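Local coordinates for methyltransferase domain-containing protein (Deinococcus radiodurans, PDB 3M33) that is of unknown function but probably acts as a methyltransferase with a Rossmann-like domain, at residues L170-T175 / G203-E208; L36-W41 / H137-G142; A74-S79 / Y96-K101. All blocks are in the same frame, centred on the assembly; numbering follows the deposited sequence.

Overall arrangement
All three contacts reach one mixed beta-sheet but hold different parts of it. Contact 1 joins strands 160-173 and 204-216, its centre about 21 Å from the centre of the chain; contact 3 joins strand 72-77 to strand 94-97 at one edge of the sheet, on the opposite side of that centre. Both rely on backbone hydrogen bonds, antiparallel in contact 1 and parallel in contact 3, and both have sulfate ions beside them. Contact 2, the most central, instead lays helix 36-45 on strand 136-142 through apolar side chains. Contact 1 is largely buried despite its distance from the centre, whereas contact 3 is only partly so.

Contact 1. Residues L170-T175 / G203-E208; sequences LAHAPT and GMPYRE. With SO4 (sulfate ion), chain E.
Tyr-206 lays its ring over Ala-171: the methyl CB sits above one face, 4.1 Å from the ring centroid and 29° off the normal, a CH-pi contact. CG of Tyr-206 stands between the backbone N and the carbonyl carbon (chi1 72°), which folds the ring back across the neighbouring strand. Its edge faces the backbone N of Ala-173. The phenol OH gives a hydrogen bond to Glu-208 OE2 at 2.6 Å, met on the anti side of the carboxylate, and Trp-25 NE1 also bonds to that OH. CG of Glu-208 rests against Ala-171 CB, and the chain bends beyond it (chi2 -78°) to bring the carboxylate to the phenol, while OE1 pairs with Arg-210. The ring is fixed by the methyl over its face and by polar partners at the phenol oxygen.

His-172, Leu-170, Pro-205 and Arg-207 occupy the other face of the sheet. The imidazole of His-172 crosses the Pro-205 ring at a slant, and Leu-170 CD1 approaches Pro-205 CB at 4.2 Å. A sulfate lies by Pro-205 and the bent chain of Arg-207, whose NH2 makes one weak bond to it; Arg-207 NE is held by Ser-168.

Two reciprocal pairs of backbone bonds join the strands, one between Ala-171 and Tyr-206, with Ala-171 N 2.8 Å from Tyr-206 O, the other between Ala-173 and selenomethionine Met-204. At the ladder's end, a CB on Gly-203 would clash with Ala-173 O. This alternation of hydrogen-bonded and non-hydrogen-bonded pairs is that of a regular antiparallel ladder, here closing a helical excursion between the last two long strands of the sheet.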
loop_
_atom_site.group_PDB
_atom_site.type_symbol
_atom_site.label_atom_id
_atom_site.label_comp_id
_atom_site.label_asym_id
_atom_site.label_seq_id
_atom_site.Cartn_x
_atom_site.Cartn_y
_atom_site.Cartn_z
ATOM N N LEU A 170 -10.292 -13.208 9.390
ATOM C CA LEU A 170 -9.706 -14.518 9.624
ATOM C C LEU A 170 -9.121 -15.060 8.322
ATOM O O LEU A 170 -9.780 -15.038 7.285
ATOM C CB LEU A 170 -10.769 -15.491 10.153
ATOM C CG LEU A 170 -10.317 -16.924 10.435
ATOM C CD1 LEU A 170 -9.269 -16.929 11.550
ATOM C CD2 LEU A 170 -11.484 -17.825 10.806
ATOM N N ALA A 171 -7.883 -15.538 8.370
ATOM C CA ALA A 171 -7.308 -16.254 7.235
ATOM C C ALA A 171 -6.604 -17.510 7.730
ATOM O O ALA A 171 -6.400 -17.673 8.937
ATOM C CB ALA A 171 -6.328 -15.362 6.487
ATOM N N HIS A 172 -6.235 -18.397 6.805
ATOM C CA HIS A 172 -5.414 -19.565 7.147
ATOM C C HIS A 172 -4.203 -19.662 6.234
ATOM O O HIS A 172 -4.307 -19.422 5.025
ATOM C CB HIS A 172 -6.210 -20.863 7.021
ATOM C CG HIS A 172 -7.416 -20.918 7.901
ATOM N ND1 HIS A 172 -7.422 -21.575 9.115
ATOM C CD2 HIS A 172 -8.656 -20.400 7.745
ATOM C CE1 HIS A 172 -8.614 -21.454 9.669
ATOM N NE2 HIS A 172 -9.381 -20.748 8.858
ATOM N N ALA A 173 -3.058 -19.998 6.817
ATOM C CA ALA A 173 -1.897 -20.427 6.040
ATOM C C ALA A 173 -2.059 -21.934 5.833
ATOM O O ALA A 173 -2.091 -22.699 6.805
ATOM C CB ALA A 173 -0.624 -20.125 6.781
ATOM N N PRO A 174 -2.184 -22.367 4.568
ATOM C CA PRO A 174 -2.630 -23.748 4.306
ATOM C C PRO A 174 -1.605 -24.810 4.690
ATOM O O PRO A 174 -2.003 -25.935 4.959
ATOM C CB PRO A 174 -2.886 -23.777 2.786
ATOM C CG PRO A 174 -2.939 -22.327 2.364
ATOM C CD PRO A 174 -2.053 -21.577 3.335
ATOM N N THR A 175 -0.322 -24.469 4.725
ATOM C CA THR A 175 0.699 -25.462 5.066
ATOM C C THR A 175 1.773 -24.930 6.009
ATOM O O THR A 175 1.948 -23.711 6.164
ATOM C CB THR A 175 1.414 -25.984 3.817
ATOM O OG1 THR A 175 2.238 -24.944 3.293
ATOM C CG2 THR A 175 0.400 -26.416 2.752
ATOM N N GLY A 203 -5.533 -25.532 7.849
ATOM C CA GLY A 203 -4.188 -25.040 8.103
ATOM C C GLY A 203 -4.131 -24.191 9.357
ATOM O O GLY A 203 -4.927 -24.380 10.275
HETATM N N MSE A 204 -3.200 -23.243 9.400
HETATM C CA MSE A 204 -3.034 -22.397 10.581
HETATM C C MSE A 204 -3.803 -21.074 10.485
HETATM O O MSE A 204 -3.615 -20.316 9.530
HETATM C CB MSE A 204 -1.556 -22.096 10.797
HETATM C CG MSE A 204 -1.261 -21.524 12.157
HETATM SE SE MSE A 204 -1.478 -22.860 13.568
HETATM C CE MSE A 204 -1.309 -21.642 15.083
ATOM N N PRO A 205 -4.638 -20.776 11.497
ATOM C CA PRO A 205 -5.489 -19.580 11.547
ATOM C C PRO A 205 -4.749 -18.336 12.059
ATOM O O PRO A 205 -3.988 -18.414 13.014
ATOM C CB PRO A 205 -6.560 -19.961 12.568
ATOM C CG PRO A 205 -6.061 -21.246 13.244
ATOM C CD PRO A 205 -4.692 -21.528 12.756
ATOM N N TYR A 206 -4.990 -17.189 11.432
ATOM C CA TYR A 206 -4.407 -15.932 11.887
ATOM C C TYR A 206 -5.300 -14.815 11.333
ATOM O O TYR A 206 -6.252 -15.089 10.582
ATOM C CB TYR A 206 -2.951 -15.790 11.392
ATOM C CG TYR A 206 -2.843 -15.518 9.911
ATOM C CD1 TYR A 206 -2.660 -14.220 9.437
ATOM C CD2 TYR A 206 -2.940 -16.552 8.977
ATOM C CE1 TYR A 206 -2.572 -13.953 8.075
ATOM C CE2 TYR A 206 -2.858 -16.291 7.599
ATOM C CZ TYR A 206 -2.677 -14.983 7.164
ATOM O OH TYR A 206 -2.604 -14.695 5.821
ATOM N N ARG A 207 -5.017 -13.569 11.698
ATOM C CA ARG A 207 -5.837 -12.464 11.223
ATOM C C ARG A 207 -5.087 -11.645 10.183
ATOM O O ARG A 207 -3.948 -11.276 10.391
ATOM C CB ARG A 207 -6.250 -11.562 12.382
ATOM C CG ARG A 207 -6.951 -12.302 13.499
ATOM C CD ARG A 207 -8.341 -12.752 13.063
ATOM N NE ARG A 207 -9.343 -11.777 13.473
ATOM C CZ ARG A 207 -10.368 -12.053 14.267
ATOM N NH1 ARG A 207 -11.220 -11.090 14.601
ATOM N NH2 ARG A 207 -10.540 -13.290 14.720
ATOM N N GLU A 208 -5.714 -11.381 9.050
ATOM C CA GLU A 208 -5.178 -10.378 8.147
ATOM C C GLU A 208 -5.768 -9.053 8.609
ATOM O O GLU A 208 -6.983 -8.897 8.651
ATOM C CB GLU A 208 -5.607 -10.683 6.702
ATOM C CG GLU A 208 -4.808 -11.799 6.022
ATOM C CD GLU A 208 -3.437 -11.327 5.544
ATOM O OE1 GLU A 208 -3.202 -10.091 5.528
ATOM O OE2 GLU A 208 -2.602 -12.186 5.174
HETATM S S SO4 E . -6.976 -16.443 15.547
HETATM O O1 SO4 E . -7.752 -15.231 15.283
HETATM O O2 SO4 E . -7.142 -17.383 14.443
HETATM O O3 SO4 E . -5.559 -16.107 15.688
HETATM O O4 SO4 E . -7.454 -17.075 16.775
#

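Contact 2. Residues L36-W41 / H137-G142; sequences LTFDLW and HFLYVG
Phe-38 drives its ring into the hollow between Leu-139 and Val-141, helix against strand, as in the alpha/beta layering of a Rossmann-like fold. The helix runs nearly antiparallel to the strand, at 168°, with the axes of the two short segments 9.3 Å apart. With CG anti to the backbone N (chi1 172°), the phenyl reaches straight down from the helix to the sheet. One face receives the Val-141 methyl CG1, 3.7 Å from the ring centroid and displaced toward the rim, while the corner atom CE1 comes to 3.6 Å from Leu-139 CG. Strand 112-118 adds Val-116 and Arg-118 to the walls around the ring. With an alanine here, a gap would probably open between helix and strand, leaving the Val-141 methyl without its aromatic face and Leu-139 without the ring atom that packs on it.

One turn further along the helix, Trp-41 supplies a second, shallower bump. Its indole also packs on Ala-163 and Asp-165 of strand 160-173, so this helix spans more than one strand. Leu-139 fits between the two aromatic side chains, its branch CD1 meeting the indole edge 4.0 Å from Trp-41 CE3.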
loop_
_atom_site.group_PDB
_atom_site.type_symbol
_atom_site.label_atom_id
_atom_site.label_comp_id
_atom_site.label_asym_id
_atom_site.label_seq_id
_atom_site.Cartn_x
_atom_site.Cartn_y
_atom_site.Cartn_z
ATOM N N LEU A 36 -10.950 -4.202 0.585
ATOM C CA LEU A 36 -12.102 -3.784 -0.233
ATOM C C LEU A 36 -12.539 -2.350 0.068
ATOM O O LEU A 36 -12.909 -1.608 -0.840
ATOM C CB LEU A 36 -13.303 -4.716 -0.056
ATOM C CG LEU A 36 -13.136 -6.148 -0.568
ATOM C CD1 LEU A 36 -14.363 -6.994 -0.201
ATOM C CD2 LEU A 36 -12.875 -6.164 -2.076
ATOM N N THR A 37 -12.502 -1.961 1.341
ATOM C CA THR A 37 -13.008 -0.645 1.732
ATOM C C THR A 37 -12.094 0.428 1.182
ATOM O O THR A 37 -12.550 1.476 0.732
ATOM C CB THR A 37 -13.157 -0.509 3.269
ATOM O OG1 THR A 37 -13.996 -1.564 3.754
ATOM C CG2 THR A 37 -13.807 0.834 3.640
ATOM N N PHE A 38 -10.797 0.137 1.175
ATOM C CA PHE A 38 -9.815 1.057 0.622
ATOM C C PHE A 38 -10.088 1.280 -0.871
ATOM O O PHE A 38 -10.035 2.407 -1.356
ATOM C CB PHE A 38 -8.396 0.504 0.833
ATOM C CG PHE A 38 -7.318 1.296 0.135
ATOM C CD1 PHE A 38 -6.677 2.341 0.779
ATOM C CD2 PHE A 38 -6.935 0.978 -1.156
ATOM C CE1 PHE A 38 -5.686 3.052 0.151
ATOM C CE2 PHE A 38 -5.933 1.689 -1.797
ATOM C CZ PHE A 38 -5.314 2.732 -1.143
ATOM N N ASP A 39 -10.379 0.210 -1.604
ATOM C CA ASP A 39 -10.687 0.347 -3.030
ATOM C C ASP A 39 -11.926 1.203 -3.225
ATOM O O ASP A 39 -11.954 2.047 -4.102
ATOM C CB ASP A 39 -10.943 -1.013 -3.699
ATOM C CG ASP A 39 -9.697 -1.860 -3.804
ATOM O OD1 ASP A 39 -8.612 -1.394 -3.397
ATOM O OD2 ASP A 39 -9.818 -3.006 -4.281
ATOM N N LEU A 40 -12.966 0.951 -2.433
ATOM C CA LEU A 40 -14.180 1.758 -2.512
ATOM C C LEU A 40 -13.911 3.237 -2.223
ATOM O O LEU A 40 -14.399 4.106 -2.932
ATOM C CB LEU A 40 -15.219 1.277 -1.506
ATOM C CG LEU A 40 -16.058 0.062 -1.860
ATOM C CD1 LEU A 40 -17.390 0.198 -1.132
ATOM C CD2 LEU A 40 -16.262 -0.047 -3.377
ATOM N N TRP A 41 -13.153 3.522 -1.165
ATOM C CA TRP A 41 -12.878 4.907 -0.801
ATOM C C TRP A 41 -12.080 5.586 -1.917
ATOM O O TRP A 41 -12.340 6.735 -2.276
ATOM C CB TRP A 41 -12.072 4.965 0.486
ATOM C CG TRP A 41 -12.858 4.668 1.730
ATOM C CD1 TRP A 41 -14.143 4.234 1.807
ATOM C CD2 TRP A 41 -12.393 4.799 3.083
ATOM N NE1 TRP A 41 -14.511 4.083 3.125
ATOM C CE2 TRP A 41 -13.453 4.425 3.925
ATOM C CE3 TRP A 41 -11.176 5.194 3.658
ATOM C CZ2 TRP A 41 -13.342 4.443 5.319
ATOM C CZ3 TRP A 41 -11.065 5.206 5.033
ATOM C CH2 TRP A 41 -12.144 4.830 5.851
ATOM N N HIS A 137 -6.883 15.334 -0.389
ATOM C CA HIS A 137 -6.995 14.224 0.560
ATOM C C HIS A 137 -5.703 13.403 0.566
ATOM O O HIS A 137 -5.000 13.319 -0.447
ATOM C CB HIS A 137 -8.135 13.275 0.168
ATOM C CG HIS A 137 -9.506 13.796 0.463
ATOM N ND1 HIS A 137 -10.236 14.523 -0.450
ATOM C CD2 HIS A 137 -10.294 13.671 1.557
ATOM C CE1 HIS A 137 -11.408 14.839 0.074
ATOM N NE2 HIS A 137 -11.470 14.332 1.289
ATOM N N PHE A 138 -5.415 12.760 1.687
ATOM C CA PHE A 138 -4.352 11.760 1.733
ATOM C C PHE A 138 -5.037 10.441 2.063
ATOM O O PHE A 138 -5.788 10.366 3.028
ATOM C CB PHE A 138 -3.351 12.101 2.849
ATOM C CG PHE A 138 -2.395 10.979 3.170
ATOM C CD1 PHE A 138 -1.326 10.691 2.328
ATOM C CD2 PHE A 138 -2.560 10.213 4.312
ATOM C CE1 PHE A 138 -0.443 9.638 2.614
ATOM C CE2 PHE A 138 -1.686 9.165 4.611
ATOM C CZ PHE A 138 -0.623 8.878 3.754
ATOM N N LEU A 139 -4.785 9.404 1.275
ATOM C CA LEU A 139 -5.441 8.131 1.484
ATOM C C LEU A 139 -4.400 7.019 1.661
ATOM O O LEU A 139 -3.506 6.855 0.823
ATOM C CB LEU A 139 -6.379 7.812 0.311
ATOM C CG LEU A 139 -7.028 6.427 0.320
ATOM C CD1 LEU A 139 -7.938 6.297 1.533
ATOM C CD2 LEU A 139 -7.792 6.178 -0.965
ATOM N N TYR A 140 -4.532 6.244 2.735
ATOM C CA TYR A 140 -3.546 5.208 3.071
ATOM C C TYR A 140 -4.196 3.930 3.605
ATOM O O TYR A 140 -5.203 3.982 4.314
ATOM C CB TYR A 140 -2.574 5.758 4.122
ATOM C CG TYR A 140 -1.626 4.731 4.739
ATOM C CD1 TYR A 140 -0.428 4.398 4.112
ATOM C CD2 TYR A 140 -1.912 4.127 5.961
ATOM C CE1 TYR A 140 0.453 3.475 4.671
ATOM C CE2 TYR A 140 -1.032 3.207 6.537
ATOM C CZ TYR A 140 0.148 2.884 5.876
ATOM O OH TYR A 140 1.029 1.967 6.409
ATOM N N VAL A 141 -3.624 2.777 3.265
ATOM C CA VAL A 141 -3.956 1.554 3.982
ATOM C C VAL A 141 -2.665 0.851 4.399
ATOM O O VAL A 141 -1.745 0.693 3.593
ATOM C CB VAL A 141 -4.906 0.598 3.203
ATOM C CG1 VAL A 141 -4.252 0.083 1.932
ATOM C CG2 VAL A 141 -5.300 -0.594 4.107
ATOM N N GLY A 142 -2.582 0.461 5.669
ATOM C CA GLY A 142 -1.355 -0.124 6.198
ATOM C C GLY A 142 -1.563 -1.600 6.411
ATOM O O GLY A 142 -2.694 -2.033 6.538
#

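Contact 3. Residues A74-S79 / Y96-K101; sequences AAYDFS and YEWNGK. With SO4 (sulfate ion), chain D; SO4 (sulfate ion), chain H.
Trp-98 points the edge of its indole at the face of Tyr-76 in a T-shaped stack, the planes at 62° and the centroids of the tyrosine and six-membered rings 4.8 Å apart. Trp-98 CE3 stands over the phenol centre, 3.6 Å from Tyr-76 CZ. With chi1 at 68°, Tyr-76 swings its phenol back over the main chain and turns a face to that edge. Tyr-76 CB packs on Tyr-96 CB, and the Tyr-96 ring atom CE2 comes to 4.2 Å from Ala-74 CB.

Tyr-96 N bonds to Ala-75 O at 2.8 Å, and Asp-77 N returns a longer bond to Tyr-96 O. Beyond the paired strands, Trp-98 N reaches Asp-77 O at 3.0 Å, from above the carbonyl plane.

Further out, the loop after Trp-98 folds back across one face of the indole, with Gly-100 CA over its centre, and Trp-98 NE1 bonds to Lys-101 O at 2.9 Å, fixing the ring's rotation. Asn-99 shapes that loop as an Asx turn, its OD1 accepting from Lys-101 N. A sulfate meets Asn-99 N at the indole edge, and the single N-H of Glu-97 is shared between two oxygens of a second; both ions are probably from crystallisation liquor.

On the other strand, Asp-77 OD1 accepts from Phe-78 N, while OD2 is held by Tyr-21 and Gly-58. Ser-79 is the N-cap of helix 80-89, its OG bonding weakly to Leu-82 N. Strand 72-77, helix 80-89 and strand 94-97 form a beta-alpha-beta unit; an acidic residue at the end of its first strand, bonded to the glycine-rich loop, is consistent with the cofactor site of Rossmann-like methyltransferases.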
loop_
_atom_site.group_PDB
_atom_site.type_symbol
_atom_site.label_atom_id
_atom_site.label_comp_id
_atom_site.label_asym_id
_atom_site.label_seq_id
_atom_site.Cartn_x
_atom_site.Cartn_y
_atom_site.Cartn_z
ATOM N N ALA A 74 0.341 10.625 -11.175
ATOM C CA ALA A 74 1.789 10.608 -11.022
ATOM C C ALA A 74 2.122 9.548 -9.971
ATOM O O ALA A 74 1.365 9.359 -9.022
ATOM C CB ALA A 74 2.304 11.990 -10.598
ATOM N N ALA A 75 3.238 8.850 -10.136
ATOM C CA ALA A 75 3.555 7.730 -9.254
ATOM C C ALA A 75 5.070 7.582 -9.118
ATOM O O ALA A 75 5.811 7.869 -10.070
ATOM C CB ALA A 75 2.959 6.459 -9.815
ATOM N N TYR A 76 5.545 7.133 -7.957
ATOM C CA TYR A 76 6.982 6.875 -7.831
ATOM C C TYR A 76 7.347 5.657 -7.019
ATOM O O TYR A 76 6.626 5.260 -6.104
ATOM C CB TYR A 76 7.719 8.088 -7.250
ATOM C CG TYR A 76 7.384 8.396 -5.805
ATOM C CD1 TYR A 76 8.060 7.773 -4.768
ATOM C CD2 TYR A 76 6.392 9.317 -5.485
ATOM C CE1 TYR A 76 7.766 8.069 -3.443
ATOM C CE2 TYR A 76 6.089 9.622 -4.171
ATOM C CZ TYR A 76 6.778 8.997 -3.157
ATOM O OH TYR A 76 6.470 9.295 -1.857
ATOM N N ASP A 77 8.489 5.071 -7.363
ATOM C CA ASP A 77 9.116 4.062 -6.532
ATOM C C ASP A 77 10.625 4.068 -6.747
ATOM O O ASP A 77 11.144 4.822 -7.587
ATOM C CB ASP A 77 8.537 2.671 -6.791
ATOM C CG ASP A 77 8.452 1.845 -5.507
ATOM O OD1 ASP A 77 9.294 2.083 -4.601
ATOM O OD2 ASP A 77 7.535 0.997 -5.388
ATOM N N PHE A 78 11.330 3.232 -5.986
ATOM C CA PHE A 78 12.795 3.241 -6.000
ATOM C C PHE A 78 13.430 2.412 -7.128
ATOM O O PHE A 78 14.335 2.882 -7.809
ATOM C CB PHE A 78 13.354 2.773 -4.653
ATOM C CG PHE A 78 14.856 2.698 -4.620
ATOM C CD1 PHE A 78 15.613 3.837 -4.397
ATOM C CD2 PHE A 78 15.511 1.493 -4.826
ATOM C CE1 PHE A 78 17.007 3.779 -4.371
ATOM C CE2 PHE A 78 16.904 1.424 -4.802
ATOM C CZ PHE A 78 17.649 2.571 -4.573
ATOM N N SER A 79 12.960 1.183 -7.312
ATOM C CA SER A 79 13.581 0.244 -8.253
ATOM C C SER A 79 13.384 0.623 -9.722
ATOM O O SER A 79 12.258 0.662 -10.211
ATOM C CB SER A 79 13.056 -1.171 -8.018
ATOM O OG SER A 79 13.525 -2.043 -9.031
ATOM N N TYR A 96 8.046 8.100 -11.737
ATOM C CA TYR A 96 9.297 8.726 -11.318
ATOM C C TYR A 96 10.107 7.820 -10.389
ATOM O O TYR A 96 9.557 7.093 -9.559
ATOM C CB TYR A 96 8.986 10.044 -10.597
ATOM C CG TYR A 96 8.248 11.051 -11.455
ATOM C CD1 TYR A 96 8.940 12.004 -12.199
ATOM C CD2 TYR A 96 6.862 11.042 -11.530
ATOM C CE1 TYR A 96 8.266 12.922 -12.994
ATOM C CE2 TYR A 96 6.171 11.958 -12.316
ATOM C CZ TYR A 96 6.877 12.894 -13.046
ATOM O OH TYR A 96 6.195 13.804 -13.824
ATOM N N GLU A 97 11.422 7.881 -10.530
ATOM C CA GLU A 97 12.338 7.102 -9.713
ATOM C C GLU A 97 12.735 7.962 -8.537
ATOM O O GLU A 97 13.401 8.973 -8.709
ATOM C CB GLU A 97 13.582 6.752 -10.536
ATOM C CG GLU A 97 14.514 5.778 -9.873
ATOM C CD GLU A 97 15.748 5.506 -10.722
ATOM O OE1 GLU A 97 16.815 5.223 -10.141
ATOM O OE2 GLU A 97 15.651 5.576 -11.968
ATOM N N TRP A 98 12.316 7.577 -7.339
ATOM C CA TRP A 98 12.552 8.404 -6.169
ATOM C C TRP A 98 12.541 7.543 -4.915
ATOM O O TRP A 98 11.741 6.608 -4.796
ATOM C CB TRP A 98 11.480 9.508 -6.076
ATOM C CG TRP A 98 11.778 10.559 -5.046
ATOM C CD1 TRP A 98 13.004 11.048 -4.717
ATOM C CD2 TRP A 98 10.833 11.276 -4.237
ATOM N NE1 TRP A 98 12.891 12.010 -3.747
ATOM C CE2 TRP A 98 11.569 12.166 -3.428
ATOM C CE3 TRP A 98 9.441 11.237 -4.103
ATOM C CZ2 TRP A 98 10.962 13.017 -2.500
ATOM C CZ3 TRP A 98 8.833 12.085 -3.179
ATOM C CH2 TRP A 98 9.593 12.963 -2.393
ATOM N N ASN A 99 13.433 7.855 -3.981
ATOM C CA ASN A 99 13.461 7.162 -2.699
ATOM C C ASN A 99 12.651 7.910 -1.651
ATOM O O ASN A 99 12.714 7.584 -0.470
ATOM C CB ASN A 99 14.897 7.009 -2.190
ATOM C CG ASN A 99 15.555 8.342 -1.903
ATOM O OD1 ASN A 99 14.954 9.391 -2.116
ATOM N ND2 ASN A 99 16.799 8.310 -1.431
ATOM N N GLY A 100 11.902 8.920 -2.081
ATOM C CA GLY A 100 11.066 9.683 -1.165
ATOM C C GLY A 100 11.809 10.677 -0.273
ATOM O O GLY A 100 11.202 11.277 0.616
ATOM N N LYS A 101 13.113 10.860 -0.502
ATOM C CA LYS A 101 13.916 11.758 0.338
ATOM C C LYS A 101 14.518 12.919 -0.430
ATOM O O LYS A 101 14.658 12.870 -1.652
ATOM C CB LYS A 101 15.052 11.000 1.031
ATOM C CG LYS A 101 14.640 10.232 2.285
ATOM C CD LYS A 101 14.240 8.822 1.948
ATOM C CE LYS A 101 13.983 7.989 3.195
ATOM N NZ LYS A 101 13.396 6.673 2.806
HETATM S S SO4 D . 16.643 8.307 -5.859
HETATM O O1 SO4 D . 16.031 6.981 -5.897
HETATM O O2 SO4 D . 16.793 8.785 -7.237
HETATM O O3 SO4 D . 15.800 9.250 -5.126
HETATM O O4 SO4 D . 17.952 8.215 -5.200
HETATM S S SO4 H . 12.784 9.661 -13.192
HETATM O O1 SO4 H . 11.876 10.457 -14.020
HETATM O O2 SO4 H . 14.146 9.733 -13.723
HETATM O O3 SO4 H . 12.772 10.183 -11.826
HETATM O O4 SO4 H . 12.361 8.265 -13.198
HETATM O O HOH W 1 16.888 4.082 -7.548
#